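Local coordinates for protein endo-1,4-beta-xylanase (Pseudoalteromonas haloplanktis, PDB 1XWT) that hydrolyses internal beta-1,4 linkages of xylan as a cold-adapted family 8 glycoside hydrolase, and may also act on beta-1,4-glucans, at residues Lys60-Lys65 and Phe96-Arg101; Asn250-Leu255 and Gln276-Asn281. The protein carries 1 engineered substitution. One frame throughout, in Å; residues are numbered along the deposited sequence. Where two conformers were deposited one is given.

Contact 1 (Lys60-Lys65 and Phe96-Arg101)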
ATOM      1  N   LYS A  60      18.168  15.398 -12.421  1.00 10.40           N
ATOM      2  CA  LYS A  60      16.753  15.791 -12.494  1.00 10.50           C
ATOM      3  C   LYS A  60      15.955  15.455 -11.233  1.00  9.94           C
ATOM      4  O   LYS A  60      15.411  16.344 -10.576  1.00 10.30           O
ATOM      5  CB  LYS A  60      16.092  15.201 -13.739  1.00 10.95           C
ATOM      6  CG  LYS A  60      16.716  15.625 -15.088  1.00 10.84           C
ATOM      7  CD  LYS A  60      16.474  17.102 -15.412  1.00 13.06           C
ATOM      8  CE  LYS A  60      17.271  17.572 -16.618  1.00 14.68           C
ATOM      9  NZ  LYS A  60      17.025  19.032 -16.857  1.00 17.79           N
ATOM     10  N   ALA A  61      15.852  14.176 -10.910  1.00  9.41           N
ATOM     11  CA  ALA A  61      14.991  13.729  -9.830  1.00  8.76           C
ATOM     12  C   ALA A  61      15.363  12.293  -9.459  1.00  9.16           C
ATOM     13  O   ALA A  61      16.351  11.784  -9.975  1.00 10.15           O
ATOM     14  CB  ALA A  61      13.533  13.842 -10.259  1.00  8.55           C
ATOM     15  N   HIS A  62      14.606  11.662  -8.564  1.00  9.06           N
ATOM     16  CA  HIS A  62      14.856  10.274  -8.169  1.00  9.14           C
ATOM     17  C   HIS A  62      13.611   9.418  -8.391  1.00  8.92           C
ATOM     18  O   HIS A  62      12.482   9.910  -8.379  1.00  8.71           O
ATOM     19  CB  HIS A  62      15.230  10.198  -6.661  1.00  9.32           C
ATOM     20  CG  HIS A  62      16.684  10.434  -6.362  1.00  9.64           C
ATOM     21  ND1 HIS A  62      17.312  11.628  -6.588  1.00 10.34           N
ATOM     22  CD2 HIS A  62      17.565   9.672  -5.687  1.00 11.68           C
ATOM     23  CE1 HIS A  62      18.587  11.516  -6.245  1.00 12.01           C
ATOM     24  NE2 HIS A  62      18.761  10.348  -5.675  1.00 11.25           N
ATOM     25  N   TYR A  63      13.820   8.117  -8.564  1.00  8.82           N
ATOM     26  CA  TYR A  63      12.728   7.158  -8.621  1.00  8.92           C
ATOM     27  C   TYR A  63      13.013   5.904  -7.824  1.00  8.49           C
ATOM     28  O   TYR A  63      14.163   5.561  -7.509  1.00  8.77           O
ATOM     29  CB  TYR A  63      12.400   6.814 -10.081  1.00  8.95           C
ATOM     30  CG  TYR A  63      13.522   6.182 -10.868  1.00  8.95           C
ATOM     31  CD1 TYR A  63      14.511   6.937 -11.481  1.00 10.47           C
ATOM     32  CD2 TYR A  63      13.608   4.792 -10.987  1.00  9.10           C
ATOM     33  CE1 TYR A  63      15.547   6.338 -12.198  1.00 11.14           C
ATOM     34  CE2 TYR A  63      14.623   4.191 -11.703  1.00 10.09           C
ATOM     35  CZ  TYR A  63      15.608   4.958 -12.293  1.00 10.77           C
ATOM     36  OH  TYR A  63      16.602   4.346 -13.038  1.00 12.31           O
ATOM     37  N   ILE A  64      11.927   5.224  -7.493  1.00  8.58           N
ATOM     38  CA  ILE A  64      11.973   3.868  -6.954  1.00  8.36           C
ATOM     39  C   ILE A  64      11.991   2.901  -8.143  1.00  9.11           C
ATOM     40  O   ILE A  64      11.091   2.921  -8.978  1.00  8.96           O
ATOM     41  CB  ILE A  64      10.758   3.603  -6.001  1.00  8.12           C
ATOM     42  CG1 ILE A  64      10.769   4.560  -4.793  1.00  9.37           C
ATOM     43  CG2 ILE A  64      10.712   2.134  -5.599  1.00  9.05           C
ATOM     44  CD1 ILE A  64      12.019   4.465  -3.947  1.00  9.97           C
ATOM     45  N   LYS A  65      13.062   2.127  -8.241  1.00  9.45           N
ATOM     46  CA  LYS A  65      13.298   1.244  -9.370  1.00  9.68           C
ATOM     47  C   LYS A  65      12.611  -0.099  -9.150  1.00  9.82           C
ATOM     48  O   LYS A  65      12.966  -0.829  -8.234  1.00 10.45           O
ATOM     49  CB  LYS A  65      14.802   1.033  -9.590  1.00 10.33           C
ATOM     50  CG  LYS A  65      15.128   0.251 -10.856  1.00 10.77           C
ATOM     51  CD  LYS A  65      16.630   0.011 -11.046  1.00 12.14           C
ATOM     52  CE  LYS A  65      17.401   1.261 -11.356  1.00 13.90           C
ATOM     53  NZ  LYS A  65      18.830   0.980 -11.805  1.00 16.33           N
ATOM     54  N   PHE A  96      11.929  12.682  -0.162  1.00  8.06           N
ATOM     55  CA  PHE A  96      10.547  12.936  -0.549  1.00  7.96           C
ATOM     56  C   PHE A  96      10.460  13.826  -1.772  1.00  7.68           C
ATOM     57  O   PHE A  96       9.784  13.519  -2.754  1.00  7.94           O
ATOM     58  CB  PHE A  96       9.794  13.580   0.621  1.00  7.87           C
ATOM     59  CG  PHE A  96       8.322  13.758   0.384  1.00  7.75           C
ATOM     60  CD1 PHE A  96       7.838  14.766  -0.439  1.00  7.80           C
ATOM     61  CD2 PHE A  96       7.397  12.906   0.988  1.00  7.32           C
ATOM     62  CE1 PHE A  96       6.473  14.896  -0.659  1.00  8.09           C
ATOM     63  CE2 PHE A  96       6.029  13.052   0.781  1.00  7.91           C
ATOM     64  CZ  PHE A  96       5.585  14.036  -0.042  1.00  8.33           C
ATOM     65  N   ASP A  97      11.122  14.966  -1.713  1.00  7.89           N
ATOM     66  CA  ASP A  97      11.035  15.966  -2.765  1.00  7.72           C
ATOM     67  C   ASP A  97      11.597  15.434  -4.090  1.00  8.46           C
ATOM     68  O   ASP A  97      11.051  15.725  -5.161  1.00  7.84           O
ATOM     69  CB  ASP A  97      11.801  17.238  -2.375  1.00  8.69           C
ATOM     70  CG  ASP A  97      11.114  18.055  -1.296  1.00  8.87           C
ATOM     71  OD1 ASP A  97       9.952  17.732  -0.926  1.00  9.40           O
ATOM     72  OD2 ASP A  97      11.699  19.051  -0.800  1.00 11.58           O
ATOM     73  N   ASN A  98      12.686  14.690  -4.026  1.00  7.94           N
ATOM     74  CA  ASN A  98      13.291  14.129  -5.239  1.00  8.14           C
ATOM     75  C   ASN A  98      12.354  13.115  -5.913  1.00  8.07           C
ATOM     76  O   ASN A  98      12.251  13.066  -7.150  1.00  8.59           O
ATOM     77  CB  ASN A  98      14.663  13.503  -4.955  1.00  8.80           C
ATOM     78  CG  ASN A  98      15.730  14.517  -4.580  1.00  8.05           C
ATOM     79  OD1 ASN A  98      15.616  15.703  -4.865  1.00  9.32           O
ATOM     80  ND2 ASN A  98      16.777  14.032  -3.912  1.00  9.15           N
ATOM     81  N   LEU A  99      11.652  12.306  -5.109  1.00  7.89           N
ATOM     82  CA  LEU A  99      10.652  11.379  -5.653  1.00  7.85           C
ATOM     83  C   LEU A  99       9.410  12.108  -6.194  1.00  7.96           C
ATOM     84  O   LEU A  99       8.921  11.779  -7.272  1.00  8.17           O
ATOM     85  CB  LEU A  99      10.211  10.389  -4.572  1.00  8.21           C
ATOM     86  CG  LEU A  99      11.244   9.353  -4.106  1.00  8.01           C
ATOM     87  CD1 LEU A  99      10.684   8.533  -2.955  1.00  9.10           C
ATOM     88  CD2 LEU A  99      11.720   8.438  -5.231  1.00  9.11           C
ATOM     89  N   TRP A 100       8.917  13.109  -5.472  1.00  8.10           N
ATOM     90  CA  TRP A 100       7.713  13.815  -5.921  1.00  8.02           C
ATOM     91  C   TRP A 100       8.007  14.619  -7.197  1.00  7.61           C
ATOM     92  O   TRP A 100       7.194  14.656  -8.110  1.00  8.31           O
ATOM     93  CB  TRP A 100       7.124  14.695  -4.780  1.00  7.50           C
ATOM     94  CG  TRP A 100       5.936  15.497  -5.195  1.00  7.83           C
ATOM     95  CD1 TRP A 100       5.780  16.823  -5.026  1.00  8.07           C
ATOM     96  CD2 TRP A 100       4.744  15.032  -5.856  1.00  8.07           C
ATOM     97  NE1 TRP A 100       4.586  17.230  -5.560  1.00  9.19           N
ATOM     98  CE2 TRP A 100       3.939  16.157  -6.095  1.00  8.51           C
ATOM     99  CE3 TRP A 100       4.293  13.781  -6.319  1.00  8.12           C
ATOM    100  CZ2 TRP A 100       2.719  16.083  -6.763  1.00  9.12           C
ATOM    101  CZ3 TRP A 100       3.068  13.719  -6.980  1.00  8.66           C
ATOM    102  CH2 TRP A 100       2.318  14.858  -7.210  1.00  8.76           C
ATOM    103  N   ARG A 101       9.199  15.211  -7.297  1.00  8.14           N
ATOM    104  CA  ARG A 101       9.571  15.931  -8.508  1.00  8.60           C
ATOM    105  C   ARG A 101       9.491  15.018  -9.724  1.00  8.27           C
ATOM    106  O   ARG A 101       9.017  15.422 -10.784  1.00  8.73           O
ATOM    107  CB  ARG A 101      10.998  16.493  -8.385  1.00  9.17           C
ATOM    108  CG  ARG A 101      11.338  17.605  -9.384  1.00  9.24           C
ATOM    109  CD  ARG A 101      12.810  18.108  -9.321  1.00 10.18           C
ATOM    110  NE  ARG A 101      13.114  18.506  -7.944  1.00  9.32           N
ATOM    111  CZ  ARG A 101      13.883  17.834  -7.096  1.00  9.94           C
ATOM    112  NH1 ARG A 101      14.620  16.798  -7.506  1.00 10.51           N
ATOM    113  NH2 ARG A 101      13.906  18.188  -5.818  1.00 11.59           N
TER
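R101 NH1 donates to K60 O at 3.2 Å, in a slightly bent bond. The carbonyl lies at the edge of the guanidinium, tilted a little from its plane. The same NH1 also reaches N98 OD1, one helical turn back. NH2 shares that acceptor at 3.2 Å, so N98 OD1 takes two donors from one guanidinium, end-on and in its plane. NE makes a salt bridge to E165. The R101 chain leaves the helix with CG anti to the backbone N (chi1 -162°) and bends at chi3, which brings the NH1/NH2 edge back to N98 OD1. With an alanine here, K60 O and N98 OD1 would probably lose these donors and E165 its positive mate. The second bond across is backbone to backbone. H62 N gives to N98 O at 3.1 Å and is nearly straight at 175°, but it meets the carbonyl from above its plane. Family 8 enzymes are built on an (alpha/alpha)6 barrel, and here the antiparallel sheet packs beside a barrel helix. Segment 96-101 crosses 60-65 nearly at right angles. The strand has a classic beta bulge there, K60 and A61 both facing Y53. The H62 ring runs beside the N98 amide, their planes 17° apart, and stacks with Y50, whose hydroxyl bonds N98 ND2. N98 CB is 3.6 Å from H62 ND1. ND1 is satisfied by Y59 OH and NE2 by Y43 OH. H62 O receives Q80 NE2 and a CA-H...O contact from L99 CA at 3.6 Å. L99 CD2 lies against the strand backbone at H62 O and Y63 CA, and meets I64 CG1 at 4.0 Å.

Contact 2 (Asn250-Leu255 and Gln276-Asn281). Engineered in segment 276-281: N281 (natural residue Asp).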
ATOM      1  N   ASN A 250     -11.198 -17.956   3.246  1.00  9.84           N
ATOM      2  CA  ASN A 250     -10.804 -16.913   4.188  1.00 10.35           C
ATOM      3  C   ASN A 250      -9.687 -15.987   3.727  1.00  9.51           C
ATOM      4  O   ASN A 250      -9.238 -15.158   4.524  1.00 11.26           O
ATOM      5  CB  ASN A 250     -10.504 -17.526   5.566  1.00 10.91           C
ATOM      6  CG  ASN A 250     -11.633 -18.418   6.032  1.00 12.12           C
ATOM      7  OD1 ASN A 250     -12.765 -17.980   6.087  1.00 13.00           O
ATOM      8  ND2 ASN A 250     -11.328 -19.667   6.364  1.00 16.30           N
ATOM      9  N   LEU A 251      -9.260 -16.086   2.461  1.00  9.10           N
ATOM     10  CA  LEU A 251      -8.277 -15.140   1.903  1.00  8.74           C
ATOM     11  C   LEU A 251      -8.986 -14.208   0.918  1.00  8.43           C
ATOM     12  O   LEU A 251      -9.800 -14.636   0.087  1.00  8.95           O
ATOM     13  CB  LEU A 251      -7.104 -15.843   1.195  1.00  8.95           C
ATOM     14  CG  LEU A 251      -6.156 -16.625   2.104  1.00  9.35           C
ATOM     15  CD1 LEU A 251      -5.077 -17.263   1.245  1.00 10.44           C
ATOM     16  CD2 LEU A 251      -5.537 -15.713   3.181  1.00 10.60           C
ATOM     17  N   PRO A 252      -8.694 -12.915   0.985  1.00  8.08           N
ATOM     18  CA  PRO A 252      -9.256 -11.944   0.042  1.00  8.58           C
ATOM     19  C   PRO A 252      -8.635 -12.168  -1.330  1.00  8.33           C
ATOM     20  O   PRO A 252      -7.582 -12.802  -1.471  1.00  9.11           O
ATOM     21  CB  PRO A 252      -8.844 -10.603   0.654  1.00  8.85           C
ATOM     22  CG  PRO A 252      -7.524 -10.917   1.337  1.00  8.84           C
ATOM     23  CD  PRO A 252      -7.702 -12.306   1.892  1.00  8.35           C
ATOM     24  N   THR A 253      -9.263 -11.597  -2.359  1.00  8.44           N
ATOM     25  CA  THR A 253      -8.867 -11.833  -3.737  1.00  8.73           C
ATOM     26  C   THR A 253      -8.420 -10.560  -4.449  1.00  8.29           C
ATOM     27  O   THR A 253      -8.668  -9.439  -4.016  1.00  8.68           O
ATOM     28  CB  THR A 253     -10.020 -12.512  -4.542  1.00  8.92           C
ATOM     29  OG1 THR A 253     -11.159 -11.651  -4.744  1.00  9.43           O
ATOM     30  CG2 THR A 253     -10.559 -13.761  -3.835  1.00 10.13           C
ATOM     31  N   PHE A 254      -7.791 -10.777  -5.600  1.00  8.65           N
ATOM     32  CA  PHE A 254      -7.278  -9.719  -6.472  1.00  7.96           C
ATOM     33  C   PHE A 254      -8.362  -8.729  -6.889  1.00  8.01           C
ATOM     34  O   PHE A 254      -8.189  -7.521  -6.720  1.00  8.48           O
ATOM     35  CB  PHE A 254      -6.613 -10.431  -7.692  1.00  8.17           C
ATOM     36  CG  PHE A 254      -6.286  -9.555  -8.885  1.00  8.34           C
ATOM     37  CD1 PHE A 254      -5.830  -8.252  -8.755  1.00  9.50           C
ATOM     38  CD2 PHE A 254      -6.357 -10.120 -10.149  1.00  9.01           C
ATOM     39  CE1 PHE A 254      -5.525  -7.500  -9.894  1.00 11.38           C
ATOM     40  CE2 PHE A 254      -6.035  -9.381 -11.284  1.00 10.50           C
ATOM     41  CZ  PHE A 254      -5.649  -8.079 -11.151  1.00 11.05           C
ATOM     42  N   LEU A 255      -9.481  -9.231  -7.421  1.00  8.29           N
ATOM     43  CA  LEU A 255     -10.552  -8.385  -7.947  1.00  8.29           C
ATOM     44  C   LEU A 255     -11.901  -8.708  -7.305  1.00  8.65           C
ATOM     45  O   LEU A 255     -12.177  -9.858  -6.945  1.00  8.73           O
ATOM     46  CB  LEU A 255     -10.680  -8.510  -9.478  1.00  9.06           C
ATOM     47  CG  LEU A 255      -9.478  -7.979 -10.259  1.00  9.45           C
ATOM     48  CD1 LEU A 255      -9.638  -8.322 -11.747  1.00  9.94           C
ATOM     49  CD2 LEU A 255      -9.286  -6.490 -10.085  1.00 10.01           C
ATOM     50  N   GLN A 276     -10.080 -14.315  -8.823  1.00  8.91           N
ATOM     51  CA  GLN A 276     -10.262 -14.940  -7.504  1.00  8.90           C
ATOM     52  C   GLN A 276      -8.967 -15.391  -6.843  1.00  8.79           C
ATOM     53  O   GLN A 276      -9.003 -15.971  -5.750  1.00  9.61           O
ATOM     54  CB  GLN A 276     -11.248 -16.123  -7.585  1.00  9.90           C
ATOM     55  CG  GLN A 276     -10.697 -17.471  -8.100  1.00 10.64           C
ATOM     56  CD  GLN A 276     -10.472 -17.556  -9.596  1.00 11.54           C
ATOM     57  OE1 GLN A 276     -10.761 -16.634 -10.357  1.00 11.19           O
ATOM     58  NE2 GLN A 276      -9.963 -18.706 -10.041  1.00 16.14           N
ATOM     59  N   TRP A 277      -7.824 -15.135  -7.473  1.00  8.52           N
ATOM     60  CA  TRP A 277      -6.566 -15.457  -6.836  1.00  9.78           C
ATOM     61  C   TRP A 277      -6.288 -14.515  -5.672  1.00  9.08           C
ATOM     62  O   TRP A 277      -6.405 -13.285  -5.798  1.00  9.65           O
ATOM     63  CB  TRP A 277      -5.392 -15.342  -7.818  1.00  9.71           C
ATOM     64  CG  TRP A 277      -5.216 -16.503  -8.741  1.00 10.45           C
ATOM     65  CD1 TRP A 277      -6.113 -17.499  -8.995  1.00 10.96           C
ATOM     66  CD2 TRP A 277      -4.036 -16.824  -9.491  1.00 12.23           C
ATOM     67  NE1 TRP A 277      -5.564 -18.411  -9.871  1.00 12.49           N
ATOM     68  CE2 TRP A 277      -4.298 -18.015 -10.197  1.00 12.76           C
ATOM     69  CE3 TRP A 277      -2.801 -16.200  -9.669  1.00 12.24           C
ATOM     70  CZ2 TRP A 277      -3.341 -18.623 -11.024  1.00 15.15           C
ATOM     71  CZ3 TRP A 277      -1.850 -16.813 -10.499  1.00 15.25           C
ATOM     72  CH2 TRP A 277      -2.137 -18.007 -11.151  1.00 15.83           C
ATOM     73  N   TYR A 278      -5.837 -15.098  -4.561  1.00  9.18           N
ATOM     74  CA  TYR A 278      -5.041 -14.381  -3.560  1.00  8.79           C
ATOM     75  C   TYR A 278      -3.618 -14.368  -4.115  1.00  9.05           C
ATOM     76  O   TYR A 278      -2.956 -15.406  -4.175  1.00  9.58           O
ATOM     77  CB  TYR A 278      -5.107 -15.057  -2.188  1.00  9.25           C
ATOM     78  CG  TYR A 278      -4.117 -14.584  -1.175  1.00  9.36           C
ATOM     79  CD1 TYR A 278      -4.384 -13.508  -0.330  1.00  8.41           C
ATOM     80  CD2 TYR A 278      -2.902 -15.228  -1.048  1.00  9.57           C
ATOM     81  CE1 TYR A 278      -3.450 -13.112   0.612  1.00  8.80           C
ATOM     82  CE2 TYR A 278      -1.961 -14.848  -0.102  1.00  9.93           C
ATOM     83  CZ  TYR A 278      -2.225 -13.780   0.737  1.00  8.70           C
ATOM     84  OH  TYR A 278      -1.274 -13.439   1.689  1.00  9.49           O
ATOM     85  N   GLU A 279      -3.186 -13.196  -4.586  1.00  9.24           N
ATOM     86  CA  GLU A 279      -1.885 -13.050  -5.226  1.00  9.28           C
ATOM     87  C   GLU A 279      -1.178 -11.800  -4.682  1.00 10.09           C
ATOM     88  O   GLU A 279      -1.484 -11.343  -3.574  1.00  9.78           O
ATOM     89  CB  GLU A 279      -2.018 -13.105  -6.768  1.00  9.93           C
ATOM     90  CG  GLU A 279      -3.079 -12.211  -7.378  1.00 10.22           C
ATOM     91  CD  GLU A 279      -3.009 -10.792  -6.879  1.00 10.12           C
ATOM     92  OE1 GLU A 279      -2.354  -9.936  -7.530  1.00 11.43           O
ATOM     93  OE2 GLU A 279      -3.588 -10.538  -5.797  1.00  9.71           O
ATOM     94  N   PHE A 280      -0.240 -11.245  -5.445  1.00 10.39           N
ATOM     95  CA  PHE A 280       0.650 -10.213  -4.948  1.00 11.66           C
ATOM     96  C   PHE A 280      -0.104  -8.964  -4.464  1.00 10.26           C
ATOM     97  O   PHE A 280       0.216  -8.399  -3.420  1.00 10.95           O
ATOM     98  CB  PHE A 280       1.690  -9.894  -6.032  1.00 13.12           C
ATOM     99  CG  PHE A 280       2.304 -11.148  -6.620  1.00 18.27           C
ATOM    100  CD1 PHE A 280       3.309 -11.810  -5.948  1.00 21.86           C
ATOM    101  CD2 PHE A 280       1.801 -11.717  -7.796  1.00 21.26           C
ATOM    102  CE1 PHE A 280       3.843 -13.015  -6.460  1.00 23.44           C
ATOM    103  CE2 PHE A 280       2.328 -12.915  -8.297  1.00 24.13           C
ATOM    104  CZ  PHE A 280       3.348 -13.543  -7.631  1.00 24.19           C
ATOM    105  N   ASN A 281      -1.125  -8.534  -5.198  1.00 10.03           N
ATOM    106  CA  ASN A 281      -1.943  -7.399  -4.735  1.00 10.31           C
ATOM    107  C   ASN A 281      -2.716  -7.727  -3.447  1.00  9.19           C
ATOM    108  O   ASN A 281      -2.713  -6.961  -2.491  1.00  9.09           O
ATOM    109  CB  ASN A 281      -2.980  -6.995  -5.793  0.60 10.83           C
ATOM    110  CG  ASN A 281      -2.416  -6.098  -6.868  0.60 12.79           C
ATOM    111  OD1 ASN A 281      -3.106  -5.197  -7.360  0.60 14.31           O
ATOM    112  ND2 ASN A 281      -1.154  -6.330  -7.246  0.60 12.80           N
TER
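The Y278 ring has L251 CD1 over one face, 3.9 Å from its centroid and 20° off the normal, a CH-pi contact. CD1 sits toward the rim, nearest CG. P252 O lies at the edge of the ring, in its plane, 3.5 Å from Y278 CD1. The ring is placed there by CG anti to the backbone N (chi1 168°). Its hydroxyl bonds to Q344, and W283 meets the ring at a slant. This is loop-to-strand packing: the irregular segment 250-255 passes across the short, weakly bonded strand 277-278, an outer strand of a small antiparallel sheet, and meets it near T253 and Y278. Helix 300-318 packs on both L251 and Y278, while helix 219-243 touches P252. The F254 ring carries L255 CG over the centre of one face, 3.6 Å above the plane. The E279 carboxylate comes to this ring obliquely, its plane 27° from the ring plane, and OE2 is 3.6 Å from F254 CB. E279 is bent at chi2, which folds the carboxylate back toward F254. Its oxygens are held by backbone amides: OE1 takes N281 N, from above the carboxylate plane, and OE2 takes A282 N. N281 is engineered, an Asp in the natural protein. Buried P252 O has no hydrogen-bond donor in the model; its close neighbour is Y278 CB at 3.4 Å. One hydrogen bond joins the segments, from F254 N to W277 O at 2.9 Å. T253 CA makes a bent CA-H...O contact with the same W277 O, and T253 CG2 rests 3.3 Å from Q276 O.

How the contacts relate
After three N-terminal helices the chain forms strand 50-55 and then strand 58-66, the first side of contact 1. It continues through strand 74-76 and helix 77-89 before helix 93-107 returns to the strand, closing a loop of 30 residues. The path then runs on through more helices to helix 219-243. Contact 2 follows: segment 250-255 leads into 20 residues without helix or strand, and 276-281 closes that loop. The two contacts are in series, neither nested nor crossed. Contact 1 ties the five-stranded sheet to a helix; contact 2 ties a loop to the three-stranded sheet. Their centres are about 31 Å apart, on opposite sides of the chain's centre.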